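Side-chain contacts in riboflavin kinase, putative (Trypanosoma brucei, PDB 3BNW), which probably catalyses the ATP-dependent phosphorylation of riboflavin to FMN, the single step of this cofactor pathway: residues 43-46 / 47-50; 137-140 / 141-145; 101-104 / 105-109. One frame throughout, in Å; residues are numbered along the deposited sequence.

Contact 1. Residues 43-46 / 47-50; sequences GLDK and DVME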
ATOM      1  N   GLY A  43      -0.592   1.871 -10.897  1.00 32.96           N
ATOM      2  CA  GLY A  43       0.002   1.742 -12.224  1.00 32.63           C
ATOM      3  C   GLY A  43       1.516   1.786 -12.172  1.00 32.40           C
ATOM      4  O   GLY A  43       2.096   2.772 -11.717  1.00 32.36           O
ATOM      5  N   LEU A  44       2.153   0.709 -12.630  1.00 32.08           N
ATOM      6  CA  LEU A  44       3.606   0.602 -12.631  1.00 31.86           C
ATOM      7  C   LEU A  44       4.153   0.706 -14.051  1.00 31.89           C
ATOM      8  O   LEU A  44       3.395   0.708 -15.021  1.00 31.85           O
ATOM      9  CB  LEU A  44       4.039  -0.730 -12.013  1.00 31.76           C
ATOM     10  CG  LEU A  44       3.404  -1.120 -10.673  1.00 31.55           C
ATOM     11  CD1 LEU A  44       3.923  -2.481 -10.204  1.00 30.21           C
ATOM     12  CD2 LEU A  44       3.649  -0.047  -9.618  1.00 30.59           C
ATOM     13  N   ASP A  45       5.475   0.808 -14.155  1.00 31.97           N
ATOM     14  CA  ASP A  45       6.185   0.691 -15.429  1.00 31.91           C
ATOM     15  C   ASP A  45       7.359  -0.271 -15.247  1.00 32.03           C
ATOM     16  O   ASP A  45       7.573  -0.777 -14.145  1.00 32.23           O
ATOM     17  CB  ASP A  45       6.640   2.069 -15.942  1.00 31.87           C
ATOM     18  CG  ASP A  45       7.614   2.773 -14.999  1.00 31.60           C
ATOM     19  OD1 ASP A  45       8.146   2.142 -14.060  1.00 31.23           O
ATOM     20  OD2 ASP A  45       7.852   3.979 -15.213  1.00 30.83           O
ATOM     21  N   LYS A  46       8.113  -0.518 -16.315  1.00 32.14           N
ATOM     22  CA  LYS A  46       9.175  -1.530 -16.297  1.00 32.44           C
ATOM     23  C   LYS A  46      10.218  -1.294 -15.199  1.00 32.44           C
ATOM     24  O   LYS A  46      10.654  -2.242 -14.535  1.00 32.41           O
ATOM     25  CB  LYS A  46       9.867  -1.611 -17.662  1.00 32.41           C
ATOM     26  CG  LYS A  46      10.776  -2.834 -17.820  1.00 32.93           C
ATOM     27  CD  LYS A  46      11.491  -2.878 -19.170  1.00 33.09           C
ATOM     28  CE  LYS A  46      10.568  -3.309 -20.306  1.00 33.80           C
ATOM     29  NZ  LYS A  46       9.666  -2.212 -20.769  1.00 34.38           N
ATOM     30  N   ASP A  47      10.609  -0.034 -15.014  1.00 32.36           N
ATOM     31  CA  ASP A  47      11.634   0.336 -14.033  1.00 32.26           C
ATOM     32  C   ASP A  47      11.151   0.157 -12.594  1.00 31.73           C
ATOM     33  O   ASP A  47      11.874  -0.373 -11.754  1.00 31.73           O
ATOM     34  CB  ASP A  47      12.082   1.786 -14.262  1.00 32.64           C
ATOM     35  CG  ASP A  47      13.039   2.286 -13.187  1.00 33.77           C
ATOM     36  OD1 ASP A  47      14.266   2.290 -13.434  1.00 34.79           O
ATOM     37  OD2 ASP A  47      12.562   2.675 -12.098  1.00 34.82           O
ATOM     38  N   VAL A  48       9.936   0.610 -12.310  1.00 31.37           N
ATOM     39  CA  VAL A  48       9.386   0.535 -10.959  1.00 30.98           C
ATOM     40  C   VAL A  48       9.057  -0.909 -10.572  1.00 30.61           C
ATOM     41  O   VAL A  48       9.203  -1.286  -9.410  1.00 30.54           O
ATOM     42  CB  VAL A  48       8.146   1.439 -10.806  1.00 30.98           C
ATOM     43  CG1 VAL A  48       7.479   1.223  -9.455  1.00 31.69           C
ATOM     44  CG2 VAL A  48       8.537   2.899 -10.976  1.00 30.42           C
ATOM     45  N   MET A  49       8.626  -1.711 -11.546  1.00 30.18           N
ATOM     46  CA  MET A  49       8.441  -3.151 -11.344  1.00 29.70           C
ATOM     47  C   MET A  49       9.739  -3.831 -10.893  1.00 29.86           C
ATOM     48  O   MET A  49       9.709  -4.762 -10.082  1.00 29.50           O
ATOM     49  CB  MET A  49       7.933  -3.819 -12.627  1.00 29.77           C
ATOM     50  CG  MET A  49       6.436  -3.664 -12.869  1.00 29.49           C
ATOM     51  SD  MET A  49       5.809  -4.601 -14.287  1.00 28.70           S
ATOM     52  CE  MET A  49       6.480  -6.230 -13.973  1.00 28.99           C
ATOM     53  N   GLU A  50      10.870  -3.367 -11.426  1.00 30.10           N
ATOM     54  CA  GLU A  50      12.188  -3.894 -11.064  1.00 30.20           C
ATOM     55  C   GLU A  50      12.548  -3.547  -9.621  1.00 29.96           C
ATOM     56  O   GLU A  50      13.077  -4.381  -8.889  1.00 30.33           O
ATOM     57  CB  GLU A  50      13.269  -3.358 -12.008  1.00 30.19           C
ATOM     58  CG  GLU A  50      14.615  -4.075 -11.878  1.00 30.64           C
ATOM     59  CD  GLU A  50      15.711  -3.472 -12.751  1.00 30.84           C
ATOM     60  OE1 GLU A  50      15.687  -2.247 -12.999  1.00 31.31           O
ATOM     61  OE2 GLU A  50      16.611  -4.228 -13.179  1.00 31.84           O
TER
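Asp47 lies two residues past Asp45, which caps this helix; its CB is 4.0 Å from Asp45 OD1. The two acidic groups share this helix start without their charged atoms meeting: Asp45 OD1 and Asp47 OD2 stay 4.9 Å apart. Val48 gives the polar grip. Its backbone N donates to Asp45 OD1 over 2.9 Å, and the bond is nearly straight (164°). The nitrogen comes in close to the direction of the carboxylate C-O bond. Asp45 can offer this oxygen because its CG sits between the backbone N and the carbonyl carbon (chi1 61°), which folds the carboxylate back over the first turn. The methyl CG2 of Val48 lies close beside the same oxygen. The other methyl, CG1, faces Leu44 CD2 at 4.0 Å, and the two side chains cross at about a right angle. Met49 completes the turn. Its N donates to Asp45 O over 3.0 Å, so Asp45 holds two successive N-H groups, one with its side chain and one with its backbone. Met49 CG packs 3.8 Å from Leu44 CD1, whereas the end of the chain leads off, its CE turned at chi3. Leu44 thus spreads its two methyl branches between Val48 and Met49. Leu97 also touches Leu44 and Met49, and Pro173 lies against Asp45 and Val48. Glu50 adds a weak bond from its N to Lys46 O, 3.3 Å long. The carboxylate of Asp45 would also be expected to interact favourably with the helix dipole. An aspartate N-cap of this kind opens helix 46-52, which a short loop links to strand 41-42 on the surface of the riboflavin kinase fold.

Contact 2. Residues 137-140 / 141-145; sequences VDTI and KSDVQ
Asp138 and Lys141 form the charged pair of this helical turn. Their side chains run side by side and point the same way. Lys141 NZ donates to Asp138 OD1 at 3.0 Å, a salt bridge, and comes in close to the direction of the C-O bond. A bend at chi3 (60°) turns the lysine chain back toward the aspartate. Asp143, the buried residue here, has its carboxylate in a second salt bridge, with Arg125 of strand 115-126.

Among the hydrogen bonds, Asp138 O takes two donors from Ser142. The hydroxyl OG donates over 2.8 Å, near the carbonyl axis. The bond from Ser142 N is longer, 3.2 Å, and its donor stands above the carbonyl plane. The other i to i+4 bonds run from Lys141 N to Val137 O, from Asp143 N to Thr139 O and from Val144 N to Ile140 O. Thr139 OG1 bonds back to Ala135 O.

Apolar contact is slight. Ile140 CG2 lies 4.0 Å from Val144 CG2, and Lys141 CD passes 4.0 Å from Val137 CG1.

The chemistry is thus divided. One side of helix 133-151 carries a surface ion pair that solvent would be expected to weaken, and another carries a buried carboxylate whose charge is probably balanced by Arg125.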
ATOM      1  N   VAL A 137     -11.010 -14.114   5.960  1.00 28.54           N
ATOM      2  CA  VAL A 137     -11.498 -12.991   6.752  1.00 28.90           C
ATOM      3  C   VAL A 137     -10.748 -12.853   8.079  1.00 28.99           C
ATOM      4  O   VAL A 137     -10.327 -11.755   8.443  1.00 29.36           O
ATOM      5  CB  VAL A 137     -13.013 -13.091   6.983  1.00 28.91           C
ATOM      6  CG1 VAL A 137     -13.479 -12.049   7.994  1.00 29.42           C
ATOM      7  CG2 VAL A 137     -13.741 -12.920   5.657  1.00 29.02           C
ATOM      8  N   ASP A 138     -10.558 -13.959   8.790  1.00 28.98           N
ATOM      9  CA  ASP A 138      -9.798 -13.928  10.039  1.00 28.97           C
ATOM     10  C   ASP A 138      -8.356 -13.475   9.826  1.00 28.69           C
ATOM     11  O   ASP A 138      -7.739 -12.940  10.745  1.00 29.08           O
ATOM     12  CB  ASP A 138      -9.824 -15.291  10.741  1.00 29.10           C
ATOM     13  CG  ASP A 138     -11.170 -15.590  11.394  1.00 30.47           C
ATOM     14  OD1 ASP A 138     -11.941 -14.641  11.674  1.00 32.00           O
ATOM     15  OD2 ASP A 138     -11.459 -16.783  11.635  1.00 31.66           O
ATOM     16  N   THR A 139      -7.824 -13.682   8.623  1.00 28.17           N
ATOM     17  CA  THR A 139      -6.465 -13.251   8.306  1.00 27.85           C
ATOM     18  C   THR A 139      -6.400 -11.767   7.937  1.00 27.65           C
ATOM     19  O   THR A 139      -5.464 -11.084   8.329  1.00 27.60           O
ATOM     20  CB  THR A 139      -5.828 -14.134   7.208  1.00 27.86           C
ATOM     21  OG1 THR A 139      -5.737 -15.477   7.693  1.00 27.55           O
ATOM     22  CG2 THR A 139      -4.424 -13.647   6.844  1.00 25.86           C
ATOM     23  N   ILE A 140      -7.388 -11.264   7.204  1.00 27.75           N
ATOM     24  CA  ILE A 140      -7.436  -9.829   6.907  1.00 28.06           C
ATOM     25  C   ILE A 140      -7.634  -9.008   8.186  1.00 28.18           C
ATOM     26  O   ILE A 140      -6.985  -7.979   8.365  1.00 28.04           O
ATOM     27  CB  ILE A 140      -8.545  -9.455   5.895  1.00 28.13           C
ATOM     28  CG1 ILE A 140      -8.410 -10.250   4.590  1.00 28.70           C
ATOM     29  CG2 ILE A 140      -8.494  -7.973   5.597  1.00 28.00           C
ATOM     30  CD1 ILE A 140      -6.982 -10.512   4.150  1.00 29.30           C
ATOM     31  N   LYS A 141      -8.529  -9.464   9.063  1.00 28.25           N
ATOM     32  CA  LYS A 141      -8.710  -8.851  10.386  1.00 28.48           C
ATOM     33  C   LYS A 141      -7.405  -8.831  11.184  1.00 28.22           C
ATOM     34  O   LYS A 141      -7.098  -7.849  11.866  1.00 28.18           O
ATOM     35  CB  LYS A 141      -9.782  -9.588  11.190  1.00 28.44           C
ATOM     36  CG  LYS A 141     -11.198  -9.064  10.990  1.00 29.40           C
ATOM     37  CD  LYS A 141     -12.261 -10.145  11.275  1.00 29.84           C
ATOM     38  CE  LYS A 141     -12.220 -10.684  12.713  1.00 30.76           C
ATOM     39  NZ  LYS A 141     -12.852 -12.040  12.831  1.00 30.52           N
ATOM     40  N   SER A 142      -6.645  -9.919  11.102  1.00 27.93           N
ATOM     41  CA  SER A 142      -5.341  -9.989  11.747  1.00 28.00           C
ATOM     42  C   SER A 142      -4.327  -9.047  11.088  1.00 27.97           C
ATOM     43  O   SER A 142      -3.491  -8.473  11.774  1.00 28.04           O
ATOM     44  CB  SER A 142      -4.811 -11.422  11.734  1.00 27.91           C
ATOM     45  OG  SER A 142      -5.664 -12.275  12.473  1.00 27.97           O
ATOM     46  N   ASP A 143      -4.402  -8.899   9.767  1.00 27.83           N
ATOM     47  CA  ASP A 143      -3.534  -7.972   9.045  1.00 27.84           C
ATOM     48  C   ASP A 143      -3.863  -6.531   9.411  1.00 27.73           C
ATOM     49  O   ASP A 143      -2.966  -5.735   9.677  1.00 27.51           O
ATOM     50  CB  ASP A 143      -3.696  -8.125   7.529  1.00 27.89           C
ATOM     51  CG  ASP A 143      -3.259  -9.478   7.013  1.00 28.24           C
ATOM     52  OD1 ASP A 143      -2.455 -10.180   7.674  1.00 27.81           O
ATOM     53  OD2 ASP A 143      -3.731  -9.834   5.915  1.00 28.79           O
ATOM     54  N   VAL A 144      -5.156  -6.209   9.406  1.00 27.66           N
ATOM     55  CA  VAL A 144      -5.633  -4.865   9.714  1.00 27.66           C
ATOM     56  C   VAL A 144      -5.209  -4.426  11.118  1.00 27.68           C
ATOM     57  O   VAL A 144      -4.704  -3.322  11.297  1.00 27.12           O
ATOM     58  CB  VAL A 144      -7.175  -4.771   9.582  1.00 27.81           C
ATOM     59  CG1 VAL A 144      -7.685  -3.408  10.041  1.00 28.15           C
ATOM     60  CG2 VAL A 144      -7.603  -5.035   8.146  1.00 28.08           C
ATOM     61  N   GLN A 145      -5.392  -5.302  12.103  1.00 28.13           N
ATOM     62  CA  GLN A 145      -5.067  -4.972  13.494  1.00 28.58           C
ATOM     63  C   GLN A 145      -3.556  -4.883  13.713  1.00 28.62           C
ATOM     64  O   GLN A 145      -3.084  -4.028  14.462  1.00 28.88           O
ATOM     65  CB  GLN A 145      -5.672  -5.996  14.464  1.00 28.64           C
ATOM     66  CG  GLN A 145      -6.250  -5.375  15.737  1.00 29.82           C
ATOM     67  CD  GLN A 145      -7.677  -4.841  15.542  1.00 31.57           C
ATOM     68  OE1 GLN A 145      -7.908  -3.897  14.778  1.00 32.22           O
ATOM     69  NE2 GLN A 145      -8.637  -5.454  16.235  1.00 31.55           N
TER

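Contact 3. Residues 101-104 / 105-109; sequences PYFL and HEFGW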
ATOM      1  N   PRO A 101      -3.243  -2.037  -3.129  1.00 30.16           N
ATOM      2  CA  PRO A 101      -3.305  -1.449  -1.797  1.00 30.48           C
ATOM      3  C   PRO A 101      -4.706  -1.505  -1.180  1.00 31.12           C
ATOM      4  O   PRO A 101      -5.714  -1.447  -1.898  1.00 30.66           O
ATOM      5  CB  PRO A 101      -2.886   0.005  -2.047  1.00 30.51           C
ATOM      6  CG  PRO A 101      -3.278   0.289  -3.477  1.00 30.06           C
ATOM      7  CD  PRO A 101      -3.540  -1.031  -4.169  1.00 30.07           C
ATOM      8  N   TYR A 102      -4.750  -1.617   0.147  1.00 31.64           N
ATOM      9  CA  TYR A 102      -6.003  -1.635   0.893  1.00 31.78           C
ATOM     10  C   TYR A 102      -5.935  -0.604   2.018  1.00 31.80           C
ATOM     11  O   TYR A 102      -5.437  -0.890   3.110  1.00 31.73           O
ATOM     12  CB  TYR A 102      -6.284  -3.031   1.473  1.00 31.89           C
ATOM     13  CG  TYR A 102      -5.841  -4.186   0.600  1.00 31.92           C
ATOM     14  CD1 TYR A 102      -6.453  -4.436  -0.624  1.00 31.88           C
ATOM     15  CD2 TYR A 102      -4.825  -5.038   1.012  1.00 31.78           C
ATOM     16  CE1 TYR A 102      -6.049  -5.493  -1.424  1.00 31.59           C
ATOM     17  CE2 TYR A 102      -4.419  -6.101   0.221  1.00 31.92           C
ATOM     18  CZ  TYR A 102      -5.032  -6.321  -0.996  1.00 31.74           C
ATOM     19  OH  TYR A 102      -4.626  -7.380  -1.777  1.00 32.53           O
ATOM     20  N   PHE A 103      -6.434   0.597   1.745  1.00 31.91           N
ATOM     21  CA  PHE A 103      -6.453   1.658   2.747  1.00 32.08           C
ATOM     22  C   PHE A 103      -7.359   1.291   3.913  1.00 31.77           C
ATOM     23  O   PHE A 103      -8.521   0.929   3.710  1.00 31.32           O
ATOM     24  CB  PHE A 103      -6.916   2.989   2.135  1.00 32.56           C
ATOM     25  CG  PHE A 103      -5.823   3.751   1.453  1.00 33.29           C
ATOM     26  CD1 PHE A 103      -4.932   4.510   2.197  1.00 33.65           C
ATOM     27  CD2 PHE A 103      -5.671   3.705   0.074  1.00 34.23           C
ATOM     28  CE1 PHE A 103      -3.906   5.211   1.583  1.00 33.93           C
ATOM     29  CE2 PHE A 103      -4.645   4.408  -0.552  1.00 34.61           C
ATOM     30  CZ  PHE A 103      -3.762   5.166   0.208  1.00 34.02           C
ATOM     31  N   LEU A 104      -6.826   1.397   5.130  1.00 31.55           N
ATOM     32  CA  LEU A 104      -7.628   1.251   6.344  1.00 31.49           C
ATOM     33  C   LEU A 104      -8.411   2.542   6.578  1.00 31.38           C
ATOM     34  O   LEU A 104      -8.221   3.237   7.578  1.00 31.38           O
ATOM     35  CB  LEU A 104      -6.749   0.916   7.552  1.00 31.41           C
ATOM     36  CG  LEU A 104      -6.208  -0.514   7.659  1.00 32.07           C
ATOM     37  CD1 LEU A 104      -5.688  -1.048   6.331  1.00 32.80           C
ATOM     38  CD2 LEU A 104      -5.124  -0.578   8.726  1.00 31.64           C
ATOM     39  N   HIS A 105      -9.294   2.850   5.633  1.00 31.43           N
ATOM     40  CA  HIS A 105     -10.118   4.053   5.674  1.00 31.31           C
ATOM     41  C   HIS A 105     -11.333   3.900   4.753  1.00 31.48           C
ATOM     42  O   HIS A 105     -11.241   3.298   3.679  1.00 31.47           O
ATOM     43  CB  HIS A 105      -9.302   5.277   5.261  1.00 31.04           C
ATOM     44  CG  HIS A 105     -10.101   6.541   5.217  1.00 29.68           C
ATOM     45  ND1 HIS A 105     -10.549   7.176   6.353  1.00 28.78           N
ATOM     46  CD2 HIS A 105     -10.541   7.283   4.173  1.00 29.16           C
ATOM     47  CE1 HIS A 105     -11.231   8.255   6.011  1.00 30.06           C
ATOM     48  NE2 HIS A 105     -11.240   8.344   4.693  1.00 29.40           N
ATOM     49  N   GLU A 106     -12.462   4.458   5.181  1.00 31.68           N
ATOM     50  CA  GLU A 106     -13.711   4.353   4.432  1.00 31.95           C
ATOM     51  C   GLU A 106     -13.941   5.661   3.687  1.00 31.11           C
ATOM     52  O   GLU A 106     -14.386   6.644   4.272  1.00 31.16           O
ATOM     53  CB  GLU A 106     -14.905   4.043   5.357  1.00 32.51           C
ATOM     54  CG  GLU A 106     -14.570   3.180   6.590  1.00 34.23           C
ATOM     55  CD  GLU A 106     -14.258   4.021   7.832  1.00 35.62           C
ATOM     56  OE1 GLU A 106     -13.069   4.069   8.233  1.00 35.64           O
ATOM     57  OE2 GLU A 106     -15.202   4.641   8.385  1.00 34.80           O
ATOM     58  N   PHE A 107     -13.615   5.665   2.399  1.00 30.50           N
ATOM     59  CA  PHE A 107     -13.800   6.838   1.551  1.00 29.93           C
ATOM     60  C   PHE A 107     -15.266   7.030   1.174  1.00 30.10           C
ATOM     61  O   PHE A 107     -15.754   8.169   1.105  1.00 30.06           O
ATOM     62  CB  PHE A 107     -12.958   6.715   0.279  1.00 29.63           C
ATOM     63  CG  PHE A 107     -11.475   6.735   0.525  1.00 28.99           C
ATOM     64  CD1 PHE A 107     -10.775   7.940   0.540  1.00 29.00           C
ATOM     65  CD2 PHE A 107     -10.775   5.556   0.727  1.00 28.78           C
ATOM     66  CE1 PHE A 107      -9.400   7.966   0.759  1.00 28.58           C
ATOM     67  CE2 PHE A 107      -9.392   5.571   0.948  1.00 29.19           C
ATOM     68  CZ  PHE A 107      -8.707   6.781   0.964  1.00 28.45           C
ATOM     69  N   GLY A 108     -15.959   5.915   0.931  1.00 29.96           N
ATOM     70  CA  GLY A 108     -17.351   5.935   0.486  1.00 30.09           C
ATOM     71  C   GLY A 108     -17.489   6.001  -1.027  1.00 30.23           C
ATOM     72  O   GLY A 108     -18.592   6.164  -1.552  1.00 30.53           O
ATOM     73  N   TRP A 109     -16.364   5.878  -1.726  1.00 30.33           N
ATOM     74  CA  TRP A 109     -16.331   5.946  -3.185  1.00 30.19           C
ATOM     75  C   TRP A 109     -14.988   5.450  -3.708  1.00 30.22           C
ATOM     76  O   TRP A 109     -14.021   5.323  -2.956  1.00 30.14           O
ATOM     77  CB  TRP A 109     -16.595   7.378  -3.681  1.00 30.11           C
ATOM     78  CG  TRP A 109     -16.083   8.468  -2.774  1.00 29.83           C
ATOM     79  CD1 TRP A 109     -16.829   9.247  -1.943  1.00 29.75           C
ATOM     80  CD2 TRP A 109     -14.722   8.893  -2.606  1.00 29.83           C
ATOM     81  NE1 TRP A 109     -16.026  10.131  -1.268  1.00 29.71           N
ATOM     82  CE2 TRP A 109     -14.727   9.935  -1.654  1.00 30.06           C
ATOM     83  CE3 TRP A 109     -13.501   8.494  -3.162  1.00 30.13           C
ATOM     84  CZ2 TRP A 109     -13.555  10.586  -1.247  1.00 29.97           C
ATOM     85  CZ3 TRP A 109     -12.333   9.144  -2.753  1.00 29.85           C
ATOM     86  CH2 TRP A 109     -12.374  10.177  -1.807  1.00 29.74           C
TER
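Phe103 and Phe107 meet as an offset edge-to-face pair. The edge of Phe107 is directed at a face of Phe103. The planes stand at 86° and the ring centroids are 5.8 Å apart. Phe107 CE2 does the touching. It lies 3.8 Å from Phe103 CB and 4.0 Å from Phe103 CG, so the contact falls near the root of the Phe103 side chain and not over the middle of its ring. Phe103 CB lies near the plane of the Phe107 ring. The backbone points CB of Phe103 at Phe107, and chi1 (-84°) turns one ring face that way. Val66 and Phe111 touch both side chains, and further aromatics of strand 75-87 pack beside them.

His105 is joined to Phe103 through the backbone. Its N donates to Phe103 O over 2.8 Å in a bond that is weak because it is bent (146°). Its CB lies 3.3 Å from Leu104 O, which approaches the ring obliquely. The ring leads away from the strand and over Phe107, where CD2 stands 3.5 Å above the centre of that ring. Phe107 thus presents an edge to Phe103 and a face to His105. Tyr80 stacks on the His105 ring.

Leu104 lies between the two partners of the bent bond. It directs its side chain to the other side, against Val144, Thr147 and Arg148 of helix 133-151. Its backbone pairs with Pro81. Leu104 is the centre of an inverse gamma turn, which ends strand 98-103 and starts an aromatic-rich loop at the edge of the antiparallel barrel found in riboflavin kinases.

From the N terminus the order is contact 1, contact 3, contact 2. They follow in series, and none nests in or crosses another. Each is local. Contact 1 makes the turn from strand 41-42 into helix 46-52. Contact 3 turns the chain out of strand 98-103 into the loop before strand 115-126. Contact 2 closes no loop and stays within helix 133-151. Contacts 2 and 3 touch, with Leu104 CD2 3.8 Å from Val144 O, so the strand end and the long helix are tied together. Contact 1 stands apart, its centre about 28 Å from that of contact 2, on the opposite side of the chain's centre.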